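Local coordinates for protein BfpC (Escherichia coli, PDB 3VHJ) that takes part in type IV pilus biogenesis as an essential membrane protein, this chain being its cytoplasmic N-terminal domain, and is probably involved with BfpD, at residues A[16-21]-A[95-100]; A[37-40]-A[46-49]; A[76-79]-A[84-87]; A[107-112]-A[131-136]. The protein carries 1 engineered substitution. One frame throughout, in Å; residues are numbered along the deposited sequence.

In the fold
The four contacts illustrate how a compact domain is closed at several levels. Contact 1 spans the longest loop of chain, with contacts 2 and 3 nested within it; contact 4 follows in series. Contacts 1, 3 and 4 all reach the mixed sheet of strands 107-113, 96-101, 85-90 and 135-137, with centres 8 to 11 Å apart. Contact 1 also draws on strand 14-17 of a small mixed sheet with strands 8-11 and 72-73. Contact 2 belongs to the antiparallel sheet of strand 46-52, backed by helix 31-42, its centre 17 Å from that of contact 1 and 21 Å from those of contacts 3 and 4. Contact 1 touches all three others, reaching contact 2 through Leu21 and Ser38.

Contact 1: residues A[16-21]-A[95-100]; sequences YAVNLL and LWLVIG
Val18 meets Leu97 and Leu95 through aliphatic carbons, chiefly methyls, a clear case of a turn sealed onto a sheet by dispersion contacts. Leu97 is approached at about a right angle: its CD2 lies 3.9 Å from Val18 CG2 and 4.0 Å from Val18 CG1, so that one leucine methyl sits against both branches of the valine. Leu97 CG is anti to its carbonyl carbon (chi1 -50°), and this brings CD2 near Val18 although the CB bond does not aim there. Leu95 arrives differently, tip to tip, with its CD2 4.1 Å from Val18 CG2.

The polar interactions run outside this pair of segments. Asn19 N donates to Asp110 OD1 and Leu20 N to Asp110 OD2, while Asn19 OD1 accepts from Ser112 N; Val18 O receives His67 NE2. Through Asn19 and Leu20 the turn is tied to strand 107-113, the sheet neighbour of strand 96-101, and Val18 itself also packs on Asp110 and Ser112.

Labour is thus divided: hydrogen bonds to strand 107-113 help fix where the turn after strand 14-17 lies, whereas between 16-21 and 95-100 buried aliphatic contacts act, which give burial without directional constraint.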
loop_
_atom_site.group_PDB
_atom_site.type_symbol
_atom_site.label_atom_id
_atom_site.label_comp_id
_atom_site.label_asym_id
_atom_site.label_seq_id
_atom_site.Cartn_x
_atom_site.Cartn_y
_atom_site.Cartn_z
ATOM N N TYR A 16 9.150 -5.644 -2.481
ATOM C CA TYR A 16 8.160 -4.641 -2.849
ATOM C C TYR A 16 8.301 -3.371 -2.040
ATOM O O TYR A 16 8.651 -3.409 -0.859
ATOM C CB TYR A 16 6.753 -5.163 -2.594
ATOM C CG TYR A 16 6.393 -6.419 -3.335
ATOM C CD1 TYR A 16 5.849 -6.359 -4.612
ATOM C CD2 TYR A 16 6.557 -7.668 -2.743
ATOM C CE1 TYR A 16 5.464 -7.515 -5.285
ATOM C CE2 TYR A 16 6.179 -8.832 -3.409
ATOM C CZ TYR A 16 5.631 -8.746 -4.679
ATOM O OH TYR A 16 5.226 -9.883 -5.338
ATOM N N ALA A 17 7.992 -2.250 -2.681
ATOM C CA ALA A 17 8.024 -0.962 -2.016
ATOM C C ALA A 17 6.697 -0.857 -1.276
ATOM O O ALA A 17 5.634 -1.016 -1.880
ATOM C CB ALA A 17 8.137 0.160 -3.052
ATOM N N VAL A 18 6.756 -0.617 0.033
ATOM C CA VAL A 18 5.552 -0.468 0.843
ATOM C C VAL A 18 5.637 0.852 1.611
ATOM O O VAL A 18 6.677 1.510 1.617
ATOM C CB VAL A 18 5.386 -1.647 1.856
ATOM C CG1 VAL A 18 5.194 -2.955 1.103
ATOM C CG2 VAL A 18 6.609 -1.744 2.761
ATOM N N ASN A 19 4.540 1.234 2.257
ATOM C CA ASN A 19 4.481 2.478 3.020
ATOM C C ASN A 19 4.655 3.695 2.122
ATOM O O ASN A 19 5.347 4.650 2.473
ATOM C CB ASN A 19 5.553 2.506 4.112
ATOM C CG ASN A 19 5.247 3.523 5.192
ATOM O OD1 ASN A 19 4.377 3.307 6.031
ATOM N ND2 ASN A 19 5.954 4.646 5.169
ATOM N N LEU A 20 4.034 3.655 0.951
ATOM C CA LEU A 20 4.097 4.774 0.022
ATOM C C LEU A 20 2.950 5.725 0.344
ATOM O O LEU A 20 2.000 5.349 1.026
ATOM C CB LEU A 20 3.943 4.276 -1.415
ATOM C CG LEU A 20 5.060 3.370 -1.938
ATOM C CD1 LEU A 20 4.507 2.457 -3.004
ATOM C CD2 LEU A 20 6.194 4.218 -2.482
ATOM N N LEU A 21 3.049 6.961 -0.125
ATOM C CA LEU A 21 1.987 7.935 0.087
ATOM C C LEU A 21 1.111 7.864 -1.152
ATOM O O LEU A 21 1.542 8.252 -2.231
ATOM C CB LEU A 21 2.561 9.346 0.215
ATOM C CG LEU A 21 1.550 10.491 0.366
ATOM C CD1 LEU A 21 0.735 10.301 1.637
ATOM C CD2 LEU A 21 2.296 11.817 0.412
ATOM N N LEU A 95 8.886 -7.434 9.073
ATOM C CA LEU A 95 8.106 -6.222 8.884
ATOM C C LEU A 95 6.619 -6.559 8.895
ATOM O O LEU A 95 6.217 -7.623 8.430
ATOM C CB LEU A 95 8.495 -5.578 7.550
ATOM C CG LEU A 95 8.013 -4.173 7.199
ATOM C CD1 LEU A 95 8.660 -3.148 8.131
ATOM C CD2 LEU A 95 8.389 -3.878 5.746
ATOM N N TRP A 96 5.812 -5.651 9.433
ATOM C CA TRP A 96 4.372 -5.839 9.471
ATOM C C TRP A 96 3.719 -4.840 8.539
ATOM O O TRP A 96 4.084 -3.666 8.522
ATOM C CB TRP A 96 3.839 -5.666 10.891
ATOM C CG TRP A 96 4.157 -6.851 11.731
ATOM C CD1 TRP A 96 5.323 -7.096 12.406
ATOM C CD2 TRP A 96 3.338 -8.007 11.908
ATOM N NE1 TRP A 96 5.276 -8.341 12.988
ATOM C CE2 TRP A 96 4.069 -8.922 12.698
ATOM C CE3 TRP A 96 2.052 -8.361 11.474
ATOM C CZ2 TRP A 96 3.558 -10.169 13.062
ATOM C CZ3 TRP A 96 1.544 -9.601 11.838
ATOM C CH2 TRP A 96 2.298 -10.491 12.625
ATOM N N LEU A 97 2.746 -5.316 7.774
ATOM C CA LEU A 97 2.049 -4.484 6.808
ATOM C C LEU A 97 0.563 -4.334 7.124
ATOM O O LEU A 97 -0.085 -5.288 7.541
ATOM C CB LEU A 97 2.186 -5.103 5.414
ATOM C CG LEU A 97 3.597 -5.489 4.959
ATOM C CD1 LEU A 97 3.504 -6.206 3.614
ATOM C CD2 LEU A 97 4.478 -4.245 4.864
ATOM N N VAL A 98 0.039 -3.126 6.939
ATOM C CA VAL A 98 -1.383 -2.871 7.137
ATOM C C VAL A 98 -1.820 -2.195 5.845
ATOM O O VAL A 98 -1.331 -1.119 5.509
ATOM C CB VAL A 98 -1.659 -1.937 8.328
ATOM C CG1 VAL A 98 -3.169 -1.685 8.446
ATOM C CG2 VAL A 98 -1.136 -2.576 9.612
ATOM N N ILE A 99 -2.729 -2.836 5.122
ATOM C CA ILE A 99 -3.185 -2.311 3.846
ATOM C C ILE A 99 -4.700 -2.219 3.753
ATOM O O ILE A 99 -5.414 -2.824 4.539
ATOM C CB ILE A 99 -2.658 -3.182 2.687
ATOM C CG1 ILE A 99 -3.301 -4.563 2.723
ATOM C CG2 ILE A 99 -1.145 -3.345 2.811
ATOM C CD1 ILE A 99 -2.844 -5.473 1.603
ATOM N N GLY A 100 -5.179 -1.450 2.780
ATOM C CA GLY A 100 -6.609 -1.284 2.595
ATOM C C GLY A 100 -6.915 -0.675 1.240
ATOM O O GLY A 100 -6.332 0.343 0.871
#

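Contact 2: residues A[37-40]-A[46-49]; sequences KSLT and LYSV
Leu39 reaches from helix 31-42 onto Leu46 and Tyr47 at the start of strand 46-52. Its CB already heads for the strand, and CG, anti to the carbonyl carbon (chi1 -73°), carries the two methyls in that direction. At the fork the branches part company. CD2 settles 3.6 Å from Leu46 O, a van der Waals contact of a methyl with a backbone carbonyl, and 4.1 Å from Tyr47 CB. CD1 comes obliquely to the ring of Tyr47. The two side chains cross at a slant, the leucine lying by the root of the tyrosine and leaving its far end to other partners: Tyr47 OH is hydrogen-bonded to Lys162 NZ, and Leu35, one turn earlier in the same helix, also touches the tyrosine.

Alternation along the strand explains the choice of contacts. Tyr47 points its CB toward the helix, while Leu46 points away and offers only its backbone here, its side chain meeting Lys63 and His67 instead. Leu39 further packs on Val60 of the adjoining strand 55-60. Such a helix, joined by a short turn to the strand it covers, is typical of a two-layer α+β arrangement, a helix on one face of an antiparallel sheet.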
loop_
_atom_site.group_PDB
_atom_site.type_symbol
_atom_site.label_atom_id
_atom_site.label_comp_id
_atom_site.label_asym_id
_atom_site.label_seq_id
_atom_site.Cartn_x
_atom_site.Cartn_y
_atom_site.Cartn_z
ATOM N N LYS A 37 1.936 17.841 -7.304
ATOM C CA LYS A 37 1.736 18.650 -6.107
ATOM C C LYS A 37 2.193 17.840 -4.902
ATOM O O LYS A 37 2.761 18.380 -3.954
ATOM C CB LYS A 37 0.261 19.034 -5.953
ATOM C CG LYS A 37 -0.189 20.124 -6.925
ATOM C CD LYS A 37 -1.703 20.327 -6.918
ATOM C CE LYS A 37 -2.223 20.763 -5.556
ATOM N NZ LYS A 37 -3.692 21.008 -5.587
ATOM N N SER A 38 1.949 16.536 -4.952
ATOM C CA SER A 38 2.344 15.653 -3.864
ATOM C C SER A 38 3.866 15.513 -3.828
ATOM O O SER A 38 4.477 15.561 -2.759
ATOM C CB SER A 38 1.692 14.278 -4.042
ATOM O OG SER A 38 2.030 13.415 -2.974
ATOM N N LEU A 39 4.475 15.343 -4.998
ATOM C CA LEU A 39 5.929 15.214 -5.087
ATOM C C LEU A 39 6.598 16.475 -4.544
ATOM O O LEU A 39 7.592 16.405 -3.822
ATOM C CB LEU A 39 6.358 14.999 -6.539
ATOM C CG LEU A 39 6.054 13.630 -7.154
ATOM C CD1 LEU A 39 6.301 13.679 -8.644
ATOM C CD2 LEU A 39 6.926 12.567 -6.499
ATOM N N THR A 40 6.045 17.630 -4.899
ATOM C CA THR A 40 6.591 18.903 -4.443
ATOM C C THR A 40 6.459 19.021 -2.931
ATOM O O THR A 40 7.412 19.381 -2.240
ATOM C CB THR A 40 5.859 20.085 -5.106
ATOM O OG1 THR A 40 6.081 20.041 -6.517
ATOM C CG2 THR A 40 6.376 21.415 -4.557
ATOM N N LEU A 46 10.363 10.166 -6.438
ATOM C CA LEU A 46 9.922 8.797 -6.686
ATOM C C LEU A 46 8.407 8.700 -6.769
ATOM O O LEU A 46 7.697 9.146 -5.870
ATOM C CB LEU A 46 10.433 7.882 -5.573
ATOM C CG LEU A 46 11.957 7.768 -5.460
ATOM C CD1 LEU A 46 12.313 6.915 -4.251
ATOM C CD2 LEU A 46 12.526 7.153 -6.736
ATOM N N TYR A 47 7.912 8.101 -7.844
ATOM C CA TYR A 47 6.474 7.985 -8.014
ATOM C C TYR A 47 6.071 6.831 -8.920
ATOM O O TYR A 47 6.899 6.193 -9.563
ATOM C CB TYR A 47 5.920 9.267 -8.622
ATOM C CG TYR A 47 6.348 9.449 -10.060
ATOM C CD1 TYR A 47 7.582 10.016 -10.376
ATOM C CD2 TYR A 47 5.546 8.996 -11.105
ATOM C CE1 TYR A 47 8.005 10.127 -11.700
ATOM C CE2 TYR A 47 5.958 9.098 -12.427
ATOM C CZ TYR A 47 7.186 9.662 -12.719
ATOM O OH TYR A 47 7.600 9.742 -14.027
ATOM N N SER A 48 4.772 6.590 -8.969
ATOM C CA SER A 48 4.214 5.561 -9.817
ATOM C C SER A 48 2.750 5.902 -9.997
ATOM O O SER A 48 2.071 6.277 -9.046
ATOM C CB SER A 48 4.349 4.185 -9.168
ATOM O OG SER A 48 3.765 3.202 -9.998
ATOM N N VAL A 49 2.273 5.815 -11.228
ATOM C CA VAL A 49 0.879 6.091 -11.499
ATOM C C VAL A 49 0.264 4.756 -11.867
ATOM O O VAL A 49 0.814 4.024 -12.681
ATOM C CB VAL A 49 0.705 7.071 -12.681
ATOM C CG1 VAL A 49 -0.776 7.257 -12.987
ATOM C CG2 VAL A 49 1.336 8.411 -12.336
#

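Contact 3: residues A[76-79]-A[84-87]; sequences SAID and SFCG
Behind the meeting of Ile78 with Phe85, Ser76 OG is gripped by two backbone groups: it donates to Thr73 O and accepts from Lys159 N. This buried hydroxyl is therefore satisfied on both counts and ties down the short, weakly bonded helical turn before Ile78. Backbone bonds of Ala77 with Ile156 and of Asp79 with Ser154 continue the attachment to the run of chain that also supplies Lys159.

Across the contact the interaction is apolar. Ile78 CG2 stands 3.6 Å from Phe85 CZ and 4.1 Å from Phe85 CE1, reaching the far end of the ring obliquely. With CG1 anti to the carbonyl carbon (chi1 -63°), CG2 falls opposite the backbone N and reaches the ring, while CG1 sends CD1 to Ile99, whose CD1 is 3.6 Å from Ile78 CD1. The same methyl of Ile99 also packs on Phe85 CE1, closing a triangle of apolar groups among the three residues. Asp79 adds only its carbonyl, with O 4.3 Å from Phe85 CE2; its CB points away.

Phe85 is placed by its backbone bond with Val101, reinforced by that of Gly87 N with Ile99 O, both joining strand 85-90 to strand 96-101. Its neighbour Cys86 faces the opposite way, onto Phe123 and Val127 of helix 116-127.

Chemically, then, backbone and hydroxyl bonds position each segment separately, and what joins them is the end of a ring resting against one isoleucine methyl, a contact whose strength rests on burial and shape rather than on any shared polar bond.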
loop_
_atom_site.group_PDB
_atom_site.type_symbol
_atom_site.label_atom_id
_atom_site.label_comp_id
_atom_site.label_asym_id
_atom_site.label_seq_id
_atom_site.Cartn_x
_atom_site.Cartn_y
_atom_site.Cartn_z
ATOM N N SER A 76 0.225 -2.012 -5.973
ATOM C CA SER A 76 -0.071 -2.060 -7.405
ATOM C C SER A 76 -0.090 -3.506 -7.890
ATOM O O SER A 76 -0.766 -3.834 -8.868
ATOM C CB SER A 76 0.976 -1.288 -8.209
ATOM O OG SER A 76 2.218 -1.975 -8.247
ATOM N N ALA A 77 0.652 -4.360 -7.194
ATOM C CA ALA A 77 0.762 -5.771 -7.547
ATOM C C ALA A 77 -0.377 -6.641 -7.030
ATOM O O ALA A 77 -0.529 -7.779 -7.472
ATOM C CB ALA A 77 2.101 -6.330 -7.055
ATOM N N ILE A 78 -1.166 -6.120 -6.093
ATOM C CA ILE A 78 -2.285 -6.881 -5.551
ATOM C C ILE A 78 -3.480 -6.682 -6.465
ATOM O O ILE A 78 -3.942 -5.558 -6.676
ATOM C CB ILE A 78 -2.641 -6.430 -4.116
ATOM C CG1 ILE A 78 -1.459 -6.714 -3.184
ATOM C CG2 ILE A 78 -3.884 -7.181 -3.622
ATOM C CD1 ILE A 78 -1.703 -6.333 -1.728
ATOM N N ASP A 79 -3.970 -7.782 -7.021
ATOM C CA ASP A 79 -5.093 -7.730 -7.940
ATOM C C ASP A 79 -6.327 -7.126 -7.301
ATOM O O ASP A 79 -6.563 -7.283 -6.102
ATOM C CB ASP A 79 -5.412 -9.142 -8.453
ATOM C CG ASP A 79 -6.274 -9.133 -9.709
ATOM O OD1 ASP A 79 -6.462 -8.054 -10.315
ATOM O OD2 ASP A 79 -6.753 -10.219 -10.100
ATOM N N SER A 84 -13.548 -4.706 -2.134
ATOM C CA SER A 84 -12.635 -3.976 -1.259
ATOM C C SER A 84 -12.038 -4.923 -0.221
ATOM O O SER A 84 -12.587 -5.993 0.040
ATOM C CB SER A 84 -13.388 -2.845 -0.554
ATOM O OG SER A 84 -14.490 -3.361 0.180
ATOM N N PHE A 85 -10.919 -4.528 0.377
ATOM C CA PHE A 85 -10.274 -5.378 1.370
ATOM C C PHE A 85 -9.244 -4.612 2.184
ATOM O O PHE A 85 -8.728 -3.583 1.752
ATOM C CB PHE A 85 -9.577 -6.549 0.674
ATOM C CG PHE A 85 -8.438 -6.126 -0.227
ATOM C CD1 PHE A 85 -7.149 -5.990 0.272
ATOM C CD2 PHE A 85 -8.670 -5.827 -1.562
ATOM C CE1 PHE A 85 -6.102 -5.561 -0.545
ATOM C CE2 PHE A 85 -7.628 -5.395 -2.395
ATOM C CZ PHE A 85 -6.343 -5.261 -1.880
ATOM N N CYS A 86 -8.950 -5.132 3.367
ATOM C CA CYS A 86 -7.944 -4.539 4.229
ATOM C C CYS A 86 -7.344 -5.698 5.007
ATOM O O CYS A 86 -7.894 -6.798 5.013
ATOM C CB CYS A 86 -8.565 -3.523 5.191
ATOM S SG CYS A 86 -9.219 -4.229 6.716
ATOM N N GLY A 87 -6.210 -5.466 5.650
ATOM C CA GLY A 87 -5.612 -6.538 6.417
ATOM C C GLY A 87 -4.305 -6.186 7.083
ATOM O O GLY A 87 -3.634 -5.223 6.705
#

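Contact 4: residues A[107-112]-A[131-136]; sequences VHFDKS and YPWDRT
Phe109 and His108 meet Trp133 and Tyr131 beside a classic beta bulge, in which both His108 and Phe109 face Gly100 of the adjoining strand. The bulge lets two successive side chains point toward the same segment, 131-136, in place of the usual alternation.

The closer-knit half is Phe109 with Trp133, where CD2 and CE2 of the phenylalanine each meet both CZ2 and CH2 of the indole. They come together rim to rim, Phe109 CE2 lying 3.9 Å from Trp133 CZ2, and the side chains cross at about a right angle. Trp133 CG is anti to the carbonyl carbon (chi1 -39°), which brings the benzo end to Phe109 although its CB bond does not aim there. Phe109 also touches Val127 of helix 116-127. A serine in place of Phe109 would probably open a gap at the benzo edge of Trp133 and take from the Val127 side chain the ring it packs on.

The solvent side is looser. His108 is exposed, and its ring approaches Tyr131 obliquely, with planes at 79° and His108 CE1 3.8 Å from Tyr131 CD2; its CB, 4.2 Å from Trp133 CH2, joins the two halves. Tyr131 OH is hydrogen-bonded to Lys103 N.

An inverse gamma turn centred on Pro132 sets the loop's two aromatic residues side by side, closed by Trp133 N donating to Tyr131 O at 2.8 Å. Tyr131 CB lies over one indole face, toward the rim, while Trp133 NE1 is hydrogen-bonded to Val127 O.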
loop_
_atom_site.group_PDB
_atom_site.type_symbol
_atom_site.label_atom_id
_atom_site.label_comp_id
_atom_site.label_asym_id
_atom_site.label_seq_id
_atom_site.Cartn_x
_atom_site.Cartn_y
_atom_site.Cartn_z
ATOM N N VAL A 107 -6.291 2.963 -3.177
ATOM C CA VAL A 107 -5.530 2.586 -2.006
ATOM C C VAL A 107 -5.818 3.565 -0.875
ATOM O O VAL A 107 -5.582 4.770 -1.007
ATOM C CB VAL A 107 -4.009 2.577 -2.308
ATOM C CG1 VAL A 107 -3.228 2.266 -1.041
ATOM C CG2 VAL A 107 -3.701 1.541 -3.383
ATOM N N HIS A 108 -6.352 3.046 0.227
ATOM C CA HIS A 108 -6.647 3.875 1.392
ATOM C C HIS A 108 -5.523 3.763 2.410
ATOM O O HIS A 108 -5.181 4.738 3.077
ATOM C CB HIS A 108 -7.957 3.452 2.062
ATOM C CG HIS A 108 -9.183 3.990 1.394
ATOM N ND1 HIS A 108 -10.372 4.181 2.067
ATOM C CD2 HIS A 108 -9.413 4.361 0.111
ATOM C CE1 HIS A 108 -11.280 4.649 1.227
ATOM N NE2 HIS A 108 -10.724 4.766 0.035
ATOM N N PHE A 109 -4.960 2.565 2.533
ATOM C CA PHE A 109 -3.878 2.331 3.477
ATOM C C PHE A 109 -2.745 1.495 2.902
ATOM O O PHE A 109 -2.970 0.498 2.212
ATOM C CB PHE A 109 -4.409 1.628 4.735
ATOM C CG PHE A 109 -5.437 2.422 5.485
ATOM C CD1 PHE A 109 -5.067 3.547 6.215
ATOM C CD2 PHE A 109 -6.782 2.047 5.458
ATOM C CE1 PHE A 109 -6.019 4.294 6.909
ATOM C CE2 PHE A 109 -7.741 2.784 6.146
ATOM C CZ PHE A 109 -7.358 3.912 6.875
ATOM N N ASP A 110 -1.525 1.924 3.195
ATOM C CA ASP A 110 -0.318 1.222 2.785
ATOM C C ASP A 110 0.707 1.630 3.833
ATOM O O ASP A 110 1.431 2.603 3.656
ATOM C CB ASP A 110 0.144 1.653 1.392
ATOM C CG ASP A 110 1.474 1.030 1.007
ATOM O OD1 ASP A 110 1.955 0.151 1.762
ATOM O OD2 ASP A 110 2.041 1.408 -0.045
ATOM N N LYS A 111 0.751 0.886 4.932
ATOM C CA LYS A 111 1.665 1.198 6.027
ATOM C C LYS A 111 2.502 -0.002 6.425
ATOM O O LYS A 111 2.038 -1.136 6.360
ATOM C CB LYS A 111 0.866 1.669 7.243
ATOM C CG LYS A 111 0.019 2.890 6.983
ATOM C CD LYS A 111 0.805 4.177 7.174
ATOM C CE LYS A 111 1.133 4.397 8.641
ATOM N NZ LYS A 111 1.761 5.729 8.883
ATOM N N SER A 112 3.742 0.259 6.824
ATOM C CA SER A 112 4.640 -0.794 7.267
ATOM C C SER A 112 5.110 -0.411 8.668
ATOM O O SER A 112 5.161 0.773 9.003
ATOM C CB SER A 112 5.838 -0.917 6.323
ATOM O OG SER A 112 6.614 0.265 6.332
ATOM N N TYR A 131 -13.761 1.547 7.104
ATOM C CA TYR A 131 -14.460 1.475 5.827
ATOM C C TYR A 131 -15.162 0.113 5.756
ATOM O O TYR A 131 -14.709 -0.850 6.367
ATOM C CB TYR A 131 -13.430 1.639 4.701
ATOM C CG TYR A 131 -13.977 1.619 3.294
ATOM C CD1 TYR A 131 -14.219 0.413 2.633
ATOM C CD2 TYR A 131 -14.243 2.809 2.615
ATOM C CE1 TYR A 131 -14.708 0.391 1.330
ATOM C CE2 TYR A 131 -14.736 2.799 1.309
ATOM C CZ TYR A 131 -14.964 1.587 0.674
ATOM O OH TYR A 131 -15.455 1.570 -0.609
ATOM N N PRO A 132 -16.287 0.022 5.026
ATOM C CA PRO A 132 -17.034 -1.238 4.899
ATOM C C PRO A 132 -16.324 -2.237 3.987
ATOM O O PRO A 132 -16.811 -2.522 2.888
ATOM C CB PRO A 132 -18.371 -0.796 4.296
ATOM C CG PRO A 132 -18.436 0.675 4.565
ATOM C CD PRO A 132 -17.022 1.120 4.383
ATOM N N TRP A 133 -15.192 -2.773 4.432
ATOM C CA TRP A 133 -14.430 -3.716 3.606
ATOM C C TRP A 133 -15.196 -4.996 3.301
ATOM O O TRP A 133 -15.868 -5.548 4.170
ATOM C CB TRP A 133 -13.106 -4.110 4.281
ATOM C CG TRP A 133 -12.378 -2.996 4.994
ATOM C CD1 TRP A 133 -12.327 -2.790 6.343
ATOM C CD2 TRP A 133 -11.608 -1.943 4.398
ATOM N NE1 TRP A 133 -11.575 -1.676 6.627
ATOM C CE2 TRP A 133 -11.120 -1.136 5.451
ATOM C CE3 TRP A 133 -11.283 -1.601 3.076
ATOM C CZ2 TRP A 133 -10.326 -0.007 5.224
ATOM C CZ3 TRP A 133 -10.492 -0.476 2.850
ATOM C CH2 TRP A 133 -10.022 0.307 3.918
ATOM N N ASP A 134 -15.087 -5.477 2.068
ATOM C CA ASP A 134 -15.753 -6.717 1.702
ATOM C C ASP A 134 -15.023 -7.858 2.410
ATOM O O ASP A 134 -15.644 -8.811 2.882
ATOM C CB ASP A 134 -15.727 -6.929 0.183
ATOM C CG ASP A 134 -16.696 -6.019 -0.551
ATOM O OD1 ASP A 134 -17.827 -5.839 -0.057
ATOM O OD2 ASP A 134 -16.339 -5.493 -1.629
ATOM N N ARG A 135 -13.697 -7.743 2.491
ATOM C CA ARG A 135 -12.871 -8.749 3.151
ATOM C C ARG A 135 -11.860 -8.100 4.092
ATOM O O ARG A 135 -11.317 -7.037 3.794
ATOM C CB ARG A 135 -12.108 -9.595 2.123
ATOM C CG ARG A 135 -12.966 -10.489 1.238
ATOM C CD ARG A 135 -13.865 -11.423 2.056
ATOM N NE ARG A 135 -13.137 -12.314 2.963
ATOM C CZ ARG A 135 -12.403 -13.355 2.576
ATOM N NH1 ARG A 135 -12.289 -13.652 1.287
ATOM N NH2 ARG A 135 -11.792 -14.111 3.481
ATOM N N THR A 136 -11.620 -8.749 5.229
ATOM C CA THR A 136 -10.660 -8.276 6.217
ATOM C C THR A 136 -9.787 -9.459 6.631
ATOM O O THR A 136 -10.297 -10.543 6.923
ATOM C CB THR A 136 -11.353 -7.711 7.477
ATOM O OG1 THR A 136 -12.130 -6.556 7.129
ATOM C CG2 THR A 136 -10.315 -7.315 8.511
#